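Local coordinates for protein pectate lyase (Paenibacillus sp. 0602, PDB 5GT5) that cleaves polygalacturonate by elimination and probably also partly methylated pectin, in endo fashion and with calcium as cofactor, at residues D150-T155 and A172-V177; H114-V119 and D133-W138. The protein carries 1 engineered substitution. One frame throughout, in Å; residues are numbered along the deposited sequence. Where two conformers were deposited one is given.

Contact 1 of 2, residues D150-T155 and A172-V177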
# COMPACT_ATOMS: atom_id res chain seq x y z
N ASP A 150 -1.83 -28.44 5.85
CA ASP A 150 -1.85 -26.99 5.60
C ASP A 150 -0.60 -26.51 4.89
O ASP A 150 -0.10 -25.43 5.17
CB ASP A 150 -2.07 -26.20 6.90
CG ASP A 150 -3.39 -26.51 7.58
OD1 ASP A 150 -4.37 -26.92 6.91
OD2 ASP A 150 -3.46 -26.33 8.81
N TRP A 151 -0.05 -27.34 3.99
CA TRP A 151 1.10 -26.92 3.19
C TRP A 151 0.68 -26.21 1.92
O TRP A 151 -0.04 -26.80 1.10
CB TRP A 151 1.93 -28.13 2.76
CG TRP A 151 2.51 -29.04 3.82
CD1 TRP A 151 2.74 -28.76 5.16
CD2 TRP A 151 2.94 -30.38 3.60
NE1 TRP A 151 3.32 -29.87 5.77
CE2 TRP A 151 3.43 -30.87 4.84
CE3 TRP A 151 2.96 -31.22 2.48
CZ2 TRP A 151 3.97 -32.16 4.97
CZ3 TRP A 151 3.47 -32.50 2.62
CH2 TRP A 151 3.94 -32.96 3.86
N ASP A 152 1.10 -24.95 1.74
CA ASP A 152 0.79 -24.15 0.56
C ASP A 152 2.10 -23.61 0.03
O ASP A 152 3.00 -23.32 0.84
CB ASP A 152 -0.10 -22.96 0.95
CG ASP A 152 -1.20 -23.36 1.91
OD1 ASP A 152 -2.23 -23.85 1.44
OD2 ASP A 152 -1.04 -23.17 3.13
N TYR A 153 2.29 -23.46 -1.27
CA TYR A 153 3.58 -22.94 -1.72
C TYR A 153 3.82 -21.50 -1.27
O TYR A 153 4.88 -21.18 -0.78
CB TYR A 153 3.73 -23.04 -3.24
CG TYR A 153 4.01 -24.42 -3.73
CD1 TYR A 153 5.21 -25.06 -3.37
CD2 TYR A 153 3.15 -25.06 -4.60
CE1 TYR A 153 5.48 -26.33 -3.85
CE2 TYR A 153 3.43 -26.33 -5.09
CZ TYR A 153 4.60 -26.93 -4.72
OH TYR A 153 4.86 -28.21 -5.19
N ILE A 154 2.85 -20.62 -1.49
CA ILE A 154 3.00 -19.22 -1.08
C ILE A 154 1.69 -18.77 -0.46
O ILE A 154 0.61 -18.98 -1.05
CB ILE A 154 3.33 -18.29 -2.26
CG1 ILE A 154 4.65 -18.72 -2.91
CG2 ILE A 154 3.42 -16.83 -1.79
CD1 ILE A 154 5.00 -17.90 -4.17
N THR A 155 1.77 -18.17 0.73
CA THR A 155 0.63 -17.54 1.41
C THR A 155 1.02 -16.11 1.65
O THR A 155 2.12 -15.82 2.15
CB THR A 155 0.29 -18.22 2.72
OG1 THR A 155 0.01 -19.61 2.47
CG2 THR A 155 -0.95 -17.64 3.34
N ALA A 172 0.51 -29.30 -4.74
CA ALA A 172 0.62 -28.97 -3.34
C ALA A 172 -0.49 -29.64 -2.56
O ALA A 172 -1.60 -29.83 -3.07
CB ALA A 172 0.54 -27.43 -3.12
N TYR A 173 -0.19 -29.98 -1.32
CA TYR A 173 -1.16 -30.57 -0.42
C TYR A 173 -2.41 -29.69 -0.34
O TYR A 173 -3.53 -30.19 -0.48
CB TYR A 173 -0.52 -30.79 0.95
CG TYR A 173 -1.40 -31.44 1.99
CD1 TYR A 173 -2.34 -30.68 2.68
CD2 TYR A 173 -1.29 -32.80 2.30
CE1 TYR A 173 -3.16 -31.24 3.65
CE2 TYR A 173 -2.09 -33.37 3.31
CZ TYR A 173 -3.03 -32.59 3.96
OH TYR A 173 -3.82 -33.11 4.95
N ASP A 174 -2.21 -28.40 -0.10
CA ASP A 174 -3.31 -27.45 -0.03
C ASP A 174 -3.20 -26.48 -1.21
O ASP A 174 -3.27 -26.89 -2.36
CB ASP A 174 -3.29 -26.76 1.35
CG ASP A 174 -4.55 -26.02 1.72
OD1 ASP A 174 -5.56 -26.09 1.00
OD2 ASP A 174 -4.55 -25.41 2.82
N GLY A 175 -2.99 -25.20 -0.95
CA GLY A 175 -3.04 -24.22 -2.03
C GLY A 175 -1.73 -23.92 -2.72
O GLY A 175 -0.63 -24.21 -2.23
N LEU A 176 -1.85 -23.28 -3.87
CA LEU A 176 -0.68 -22.89 -4.64
C LEU A 176 -0.24 -21.49 -4.24
O LEU A 176 0.86 -21.33 -3.71
CB LEU A 176 -0.99 -22.96 -6.13
CG LEU A 176 -1.45 -24.33 -6.61
CD1 LEU A 176 -1.79 -24.28 -8.12
CD2 LEU A 176 -0.39 -25.38 -6.31
N VAL A 177 -1.05 -20.47 -4.51
CA VAL A 177 -0.76 -19.14 -3.98
C VAL A 177 -2.07 -18.62 -3.40
O VAL A 177 -3.06 -18.47 -4.12
CB VAL A 177 -0.24 -18.12 -5.03
CG1 VAL A 177 0.06 -16.78 -4.36
CG2 VAL A 177 1.03 -18.66 -5.74
O HOH W 1 -3.16 -24.01 4.53
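Tyr153 lays its ring alongside Ala172 and Leu176: CE2 is 3.7 Å from Ala172 CB, and Leu176 CD2 reaches the ring edge in plane, 3.9 Å from Tyr153 CD2. Nearer the turn, Trp151 and Tyr173 meet obliquely, with planes 58° apart. The closest touch there is Trp151 CE3 against Tyr173 CB, at 3.8 Å. Tyr173 CG stands anti to the backbone N (chi1 -178°), which carries the phenol past Trp151 to lie beside the backbone N of Asp150. Trp151 NE1 bonds Asn78 O, and Tyr173 OH accepts from the backbone N of Lys148 and Asn149.

From Tyr153 on the backbones draw together, Tyr153 N giving its hydrogen to Gly175 O and Ile154 N to Leu176 O, with the parallel bridge at Ile154 and Val177. Before that, Asp174 N bonds Trp151 O at 3.0 Å. A side chain supplies the remaining link: Gly175 N points at the anti lone pair of Asp152 OD1, 2.8 Å away and fairly straight at 161°, which helps to set the rotation of that carboxylate.

Asp174 has two conformers; in the one described, its OD2 comes within 3.1 Å of Asp152 OD1, two acceptors side by side, and a water hydrogen-bonded to both acids lies 2.7 Å from Asp152 OD2 and 2.6 Å from Asp174 OD2. Lys245 salt-bridges Asp174 OD1, and Asp178 brings a third carboxylate close to Asp152. Such a gathering of acidic oxygens on a hydrogen-bonded backbone pairing is consistent with a calcium site formed by Asp152, Asp174 and Asp178, with the probable active-site Arg276 near Asp174.

Contact 2 of 2, residues H114-V119 and D133-W138; sequences HAAISV and DELWEW
A His-carboxylate hydrogen bond between His114 and Glu134 joins two stacked turns of the parallel beta-helix expected of polysaccharide lyase family 1. Both residues have the left-handed backbone conformation that bends the chain sharply after strands 111-113 and 131-133. His114 NE2 donates to the anti lone pair of Glu134 OE1 over 2.7 Å, at an N-H...O angle of 154°. The acceptor lies close to the ring plane, although the carboxylate itself is turned 32° from it. With CG beside the backbone N (chi1 -57°) and the chain extended beyond it, Glu134 runs alongside the imidazole; its CB passes 3.4 Å from His114 CD2. Glu134 O meets the same ring edge in plane, 3.2 Å from His114 CD2, and also takes a weak, bent bond from His114 N at 3.4 Å. Within its own segment, Glu134 N bonds Asp133 OD1, coming from above the carboxylate plane.

His114 ND1 is bonded to Glu64 OE2, and an imidazole held between two carboxylates may well carry a positive charge. With an alanine here, Glu134 OE1 and Glu64 OE2 would probably lose the imidazole they share, and the Glu134 carboxylate would be left free to turn.

Leu135 sets its two methyls against the start of strand 115-120, CD1 3.8 Å from Ala115 N and CD2 3.8 Å from Ala115 O. Leu135 also touches Val91 and Tyr153, while His114 packs on Leu86 and Thr89 of helix 84-89 and Glu134 on Trp203 of helix 203-212. Strand 115-120 itself runs between strands 92-97 and 154-157.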
# COMPACT_ATOMS: atom_id res chain seq x y z
N HIS A 114 10.23 -28.70 -0.76
CA HIS A 114 10.02 -29.17 0.62
C HIS A 114 9.79 -28.05 1.58
O HIS A 114 10.02 -28.19 2.78
CB HIS A 114 11.16 -30.10 1.11
CG HIS A 114 11.56 -31.09 0.07
ND1 HIS A 114 12.86 -31.52 -0.09
CD2 HIS A 114 10.83 -31.66 -0.92
CE1 HIS A 114 12.91 -32.36 -1.13
NE2 HIS A 114 11.69 -32.47 -1.63
N ALA A 115 9.31 -26.92 1.07
CA ALA A 115 9.03 -25.76 1.94
C ALA A 115 7.90 -24.89 1.47
O ALA A 115 7.76 -24.62 0.28
CB ALA A 115 10.27 -24.90 2.20
N ALA A 116 7.11 -24.42 2.44
CA ALA A 116 6.10 -23.38 2.22
C ALA A 116 6.71 -22.02 2.51
O ALA A 116 7.53 -21.88 3.42
CB ALA A 116 4.93 -23.59 3.18
N ILE A 117 6.29 -21.01 1.74
CA ILE A 117 6.68 -19.61 1.98
C ILE A 117 5.47 -18.83 2.46
O ILE A 117 4.40 -18.89 1.85
CB ILE A 117 7.26 -18.95 0.74
CG1 ILE A 117 8.59 -19.65 0.38
CG2 ILE A 117 7.50 -17.41 1.00
CD1 ILE A 117 9.23 -19.12 -0.86
N SER A 118 5.64 -18.12 3.57
CA SER A 118 4.60 -17.24 4.10
C SER A 118 5.14 -15.83 4.08
O SER A 118 6.22 -15.56 4.62
CB SER A 118 4.26 -17.67 5.52
OG SER A 118 3.39 -16.75 6.17
N VAL A 119 4.44 -14.94 3.38
CA VAL A 119 4.79 -13.53 3.37
C VAL A 119 3.84 -12.81 4.29
O VAL A 119 2.62 -12.84 4.08
CB VAL A 119 4.73 -12.93 1.97
CG1 VAL A 119 5.07 -11.42 2.00
CG2 VAL A 119 5.66 -13.69 0.99
N ASP A 133 8.13 -27.06 -6.01
CA ASP A 133 7.83 -28.48 -6.21
C ASP A 133 7.98 -29.26 -4.91
O ASP A 133 8.61 -28.78 -3.94
CB ASP A 133 8.75 -29.09 -7.30
CG ASP A 133 8.18 -30.33 -7.95
OD1 ASP A 133 7.04 -30.75 -7.64
OD2 ASP A 133 8.92 -30.91 -8.80
N GLU A 134 7.41 -30.47 -4.92
CA GLU A 134 7.55 -31.46 -3.84
C GLU A 134 7.04 -30.96 -2.50
O GLU A 134 7.76 -30.89 -1.49
CB GLU A 134 9.00 -32.00 -3.80
CG GLU A 134 9.40 -32.61 -5.14
CD GLU A 134 10.75 -33.33 -5.14
OE1 GLU A 134 11.40 -33.48 -4.08
OE2 GLU A 134 11.15 -33.72 -6.26
N LEU A 135 5.77 -30.58 -2.53
CA LEU A 135 5.05 -30.10 -1.35
C LEU A 135 3.64 -30.72 -1.32
O LEU A 135 2.71 -30.12 -0.77
CB LEU A 135 4.98 -28.56 -1.31
CG LEU A 135 4.66 -27.95 0.06
CD1 LEU A 135 5.77 -28.21 1.08
CD2 LEU A 135 4.45 -26.46 -0.06
N TRP A 136 3.51 -31.93 -1.88
CA TRP A 136 2.25 -32.67 -1.83
C TRP A 136 2.51 -34.06 -1.27
O TRP A 136 3.56 -34.64 -1.54
CB TRP A 136 1.61 -32.79 -3.23
CG TRP A 136 0.35 -33.67 -3.27
CD1 TRP A 136 -0.95 -33.26 -3.09
CD2 TRP A 136 0.31 -35.08 -3.48
NE1 TRP A 136 -1.80 -34.35 -3.19
CE2 TRP A 136 -1.05 -35.47 -3.43
CE3 TRP A 136 1.30 -36.06 -3.71
CZ2 TRP A 136 -1.45 -36.80 -3.59
CZ3 TRP A 136 0.91 -37.38 -3.88
CH2 TRP A 136 -0.44 -37.74 -3.81
N GLU A 137 1.56 -34.59 -0.51
CA GLU A 137 1.53 -36.02 -0.15
C GLU A 137 0.08 -36.44 -0.06
O GLU A 137 -0.81 -35.62 0.00
CB GLU A 137 2.29 -36.30 1.15
CG GLU A 137 1.60 -35.74 2.40
CD GLU A 137 2.27 -36.20 3.68
OE1 GLU A 137 3.39 -36.77 3.60
OE2 GLU A 137 1.68 -35.98 4.76
N TRP A 138 -0.13 -37.75 -0.11
CA TRP A 138 -1.45 -38.36 -0.01
C TRP A 138 -2.08 -38.11 1.36
O TRP A 138 -1.41 -38.15 2.39
CB TRP A 138 -1.26 -39.86 -0.30
CG TRP A 138 -2.49 -40.73 -0.14
CD1 TRP A 138 -2.85 -41.43 0.98
CD2 TRP A 138 -3.48 -41.02 -1.14
NE1 TRP A 138 -4.00 -42.14 0.74
CE2 TRP A 138 -4.41 -41.91 -0.55
CE3 TRP A 138 -3.66 -40.63 -2.47
CZ2 TRP A 138 -5.53 -42.40 -1.24
CZ3 TRP A 138 -4.77 -41.13 -3.18
CH2 TRP A 138 -5.70 -42.00 -2.55

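Overall arrangement
From the N terminus, the chain first passes 114-119, goes round through strands 125-128 and 131-133, and comes back at 133-138, where contact 2 closes that circuit. A long loop then leads to 150-155; strands 160-165 and 168-169 follow, and contact 1 closes a second circuit at 172-177. The two closures therefore come in series, neither enclosing nor crossing the other. They are nonetheless neighbours, their centres about 6 Å apart, because strands 115-120, 154-157 and 177-180 lie side by side in parallel. Contact 2 ties the start of strand 115-120 to the loop after strand 131-133, contact 1 brings together two of the three probable calcium ligands, and the backbones of Ile117 and Tyr153 connect the two.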